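Local atomic coordinates of Rho GTPase-activating protein 15 (Homo sapiens, PDB entry 3BYI), a protein that switches off Rho-type GTPases, RAC1 among them, by stimulating GTP hydrolysis to leave them in the inactive GDP-bound state. Residues A[64-69]-A[89-94]. Residues are numbered along the deposited sequence; the frame is centred on the assembly and turned at random.
Sequences ATIQKL and IHVVTG
V91 faces helix 63-74 with both methyls, CG1 to T65, I66 and L69, CG2 to T65, where helices 63-74 and 89-102 of the all-helical RhoGAP domain cross; the axes of segments 64-69 and 89-94 pass 9.1 Å apart at -59°. I66 is easiest to follow outward from CB. With CG1 anti to the carbonyl carbon (chi1 -67°), the longer branch leaves its helix toward the other; I66 CG1 rests 3.5 Å from V91 O and 3.8 Å from V91 CG1. The chain then runs on past V91, the two side chains heading opposite ways, until I66 CD1 settles 3.8 Å from G94 CA, where bare backbone lets the methyl come down. I66 also touches A95 and M98. V91 CG1 also meets L69 CD1, 3.9 Å away, while V91 CG2 lies 3.9 Å from T65 CB, these last side chains crossing at about a right angle. W86 packs against T65 and L69. The H90 ring turns away from helix 63-74, its side chain about 7 Å from that of R58, the predicted arginine finger. H90 O takes two hydrogen bonds on one side of its carbonyl plane, from G94 N and, 37° out of that plane at 2.9 Å, T93 OG1.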
ATOM      1  N   ALA A  64       8.043  -0.648 -17.207  1.00 40.12           N
ATOM      2  CA  ALA A  64       8.029  -1.881 -18.018  1.00 40.27           C
ATOM      3  C   ALA A  64       8.431  -3.130 -17.205  1.00 40.57           C
ATOM      4  O   ALA A  64       7.858  -4.189 -17.389  1.00 39.98           O
ATOM      5  CB  ALA A  64       8.938  -1.734 -19.217  1.00 37.46           C
ATOM      6  N   THR A  65       9.410  -3.002 -16.301  1.00 41.02           N
ATOM      7  CA  THR A  65       9.806  -4.108 -15.426  1.00 40.41           C
ATOM      8  C   THR A  65       8.777  -4.345 -14.338  1.00 41.24           C
ATOM      9  O   THR A  65       8.530  -5.489 -13.982  1.00 42.68           O
ATOM     10  CB  THR A  65      11.213  -3.899 -14.772  1.00 42.20           C
ATOM     11  OG1 THR A  65      12.147  -3.511 -15.784  1.00 42.37           O
ATOM     12  CG2 THR A  65      11.707  -5.184 -14.119  1.00 39.78           C
ATOM     13  N   ILE A  66       8.195  -3.278 -13.785  1.00 43.19           N
ATOM     14  CA  ILE A  66       7.077  -3.421 -12.835  1.00 41.26           C
ATOM     15  C   ILE A  66       5.922  -4.174 -13.482  1.00 44.64           C
ATOM     16  O   ILE A  66       5.329  -5.060 -12.871  1.00 45.40           O
ATOM     17  CB  ILE A  66       6.565  -2.074 -12.337  1.00 44.29           C
ATOM     18  CG1 ILE A  66       7.658  -1.406 -11.477  1.00 42.59           C
ATOM     19  CG2 ILE A  66       5.246  -2.261 -11.565  1.00 38.68           C
ATOM     20  CD1 ILE A  66       7.461   0.094 -11.216  1.00 37.74           C
ATOM     21  N   GLN A  67       5.603  -3.824 -14.725  1.00 45.15           N
ATOM     22  CA  GLN A  67       4.499  -4.447 -15.436  1.00 43.10           C
ATOM     23  C   GLN A  67       4.748  -5.951 -15.627  1.00 44.10           C
ATOM     24  O   GLN A  67       3.818  -6.765 -15.527  1.00 42.81           O
ATOM     25  CB  GLN A  67       4.237  -3.722 -16.768  1.00 41.28           C
ATOM     26  CG  GLN A  67       3.615  -2.309 -16.602  1.00 45.22           C
ATOM     27  CD  GLN A  67       2.118  -2.308 -16.163  1.00 39.07           C
ATOM     28  OE1 GLN A  67       1.639  -3.284 -15.627  1.00 52.99           O
ATOM     29  NE2 GLN A  67       1.408  -1.214 -16.404  1.00 44.76           N
ATOM     30  N   LYS A  68       6.002  -6.338 -15.873  1.00 44.56           N
ATOM     31  CA  LYS A  68       6.357  -7.770 -15.951  1.00 47.15           C
ATOM     32  C   LYS A  68       6.283  -8.460 -14.604  1.00 45.39           C
ATOM     33  O   LYS A  68       5.948  -9.640 -14.526  1.00 46.77           O
ATOM     34  CB  LYS A  68       7.794  -7.985 -16.414  1.00 47.32           C
ATOM     35  CG  LYS A  68       8.095  -7.595 -17.813  1.00 56.33           C
ATOM     36  CD  LYS A  68       9.565  -7.706 -18.103  1.00 50.87           C
ATOM     37  CE  LYS A  68       9.826  -7.567 -19.594  1.00 63.54           C
ATOM     38  NZ  LYS A  68      11.275  -7.325 -19.824  1.00 69.38           N
ATOM     39  N   LEU A  69       6.667  -7.744 -13.548  1.00 44.99           N
ATOM     40  CA  LEU A  69       6.530  -8.251 -12.172  1.00 44.83           C
ATOM     41  C   LEU A  69       5.054  -8.544 -11.870  1.00 45.69           C
ATOM     42  O   LEU A  69       4.697  -9.635 -11.406  1.00 44.93           O
ATOM     43  CB  LEU A  69       7.061  -7.229 -11.156  1.00 47.32           C
ATOM     44  CG  LEU A  69       7.605  -7.762  -9.815  1.00 55.72           C
ATOM     45  CD1 LEU A  69       8.050  -6.599  -8.866  1.00 46.04           C
ATOM     46  CD2 LEU A  69       6.660  -8.703  -9.104  1.00 48.92           C
ATOM     47  N   ILE A  89      15.510  -2.186  -6.477  1.00 40.11           N
ATOM     48  CA  ILE A  89      14.474  -2.238  -5.424  1.00 41.41           C
ATOM     49  C   ILE A  89      13.335  -1.247  -5.678  1.00 42.09           C
ATOM     50  O   ILE A  89      12.272  -1.347  -5.057  1.00 45.36           O
ATOM     51  CB  ILE A  89      15.066  -2.010  -4.013  1.00 38.50           C
ATOM     52  CG1 ILE A  89      14.067  -2.412  -2.928  1.00 35.73           C
ATOM     53  CG2 ILE A  89      15.583  -0.547  -3.847  1.00 31.64           C
ATOM     54  CD1 ILE A  89      13.692  -3.868  -2.907  1.00 29.92           C
ATOM     55  N   HIS A  90      13.548  -0.281  -6.561  1.00 42.75           N
ATOM     56  CA  HIS A  90      12.479   0.642  -6.917  1.00 42.57           C
ATOM     57  C   HIS A  90      11.383  -0.005  -7.796  1.00 40.38           C
ATOM     58  O   HIS A  90      10.258   0.473  -7.834  1.00 41.34           O
ATOM     59  CB  HIS A  90      13.050   1.868  -7.609  1.00 43.31           C
ATOM     60  CG  HIS A  90      14.022   2.637  -6.781  1.00 44.15           C
ATOM     61  ND1 HIS A  90      13.693   3.149  -5.545  1.00 36.01           N
ATOM     62  CD2 HIS A  90      15.313   2.986  -7.009  1.00 40.72           C
ATOM     63  CE1 HIS A  90      14.738   3.803  -5.056  1.00 39.94           C
ATOM     64  NE2 HIS A  90      15.732   3.716  -5.923  1.00 41.88           N
ATOM     65  N   VAL A  91      11.723  -1.070  -8.518  1.00 41.42           N
ATOM     66  CA  VAL A  91      10.721  -1.897  -9.204  1.00 41.29           C
ATOM     67  C   VAL A  91       9.792  -2.592  -8.174  1.00 41.42           C
ATOM     68  O   VAL A  91       8.581  -2.719  -8.390  1.00 41.83           O
ATOM     69  CB  VAL A  91      11.383  -2.954 -10.181  1.00 42.58           C
ATOM     70  CG1 VAL A  91      10.350  -4.001 -10.673  1.00 40.75           C
ATOM     71  CG2 VAL A  91      12.063  -2.271 -11.352  1.00 31.90           C
ATOM     72  N   VAL A  92      10.364  -2.998  -7.039  1.00 41.91           N
ATOM     73  CA  VAL A  92       9.616  -3.671  -5.954  1.00 41.42           C
ATOM     74  C   VAL A  92       8.697  -2.677  -5.266  1.00 40.84           C
ATOM     75  O   VAL A  92       7.494  -2.946  -5.074  1.00 41.01           O
ATOM     76  CB  VAL A  92      10.579  -4.369  -4.957  1.00 42.81           C
ATOM     77  CG1 VAL A  92       9.851  -4.909  -3.727  1.00 38.74           C
ATOM     78  CG2 VAL A  92      11.353  -5.467  -5.683  1.00 41.02           C
ATOM     79  N   THR A  93       9.240  -1.517  -4.896  1.00 42.64           N
ATOM     80  CA  THR A  93       8.414  -0.501  -4.272  1.00 40.18           C
ATOM     81  C   THR A  93       7.307  -0.063  -5.213  1.00 41.68           C
ATOM     82  O   THR A  93       6.194   0.111  -4.778  1.00 42.71           O
ATOM     83  CB  THR A  93       9.185   0.750  -3.876  1.00 41.03           C
ATOM     84  OG1 THR A  93       9.745   1.311  -5.057  1.00 41.75           O
ATOM     85  CG2 THR A  93      10.271   0.455  -2.802  1.00 37.90           C
ATOM     86  N   GLY A  94       7.635   0.131  -6.498  1.00 42.62           N
ATOM     87  CA  GLY A  94       6.647   0.499  -7.507  1.00 41.87           C
ATOM     88  C   GLY A  94       5.535  -0.518  -7.689  1.00 41.85           C
ATOM     89  O   GLY A  94       4.387  -0.160  -7.846  1.00 44.70           O
TER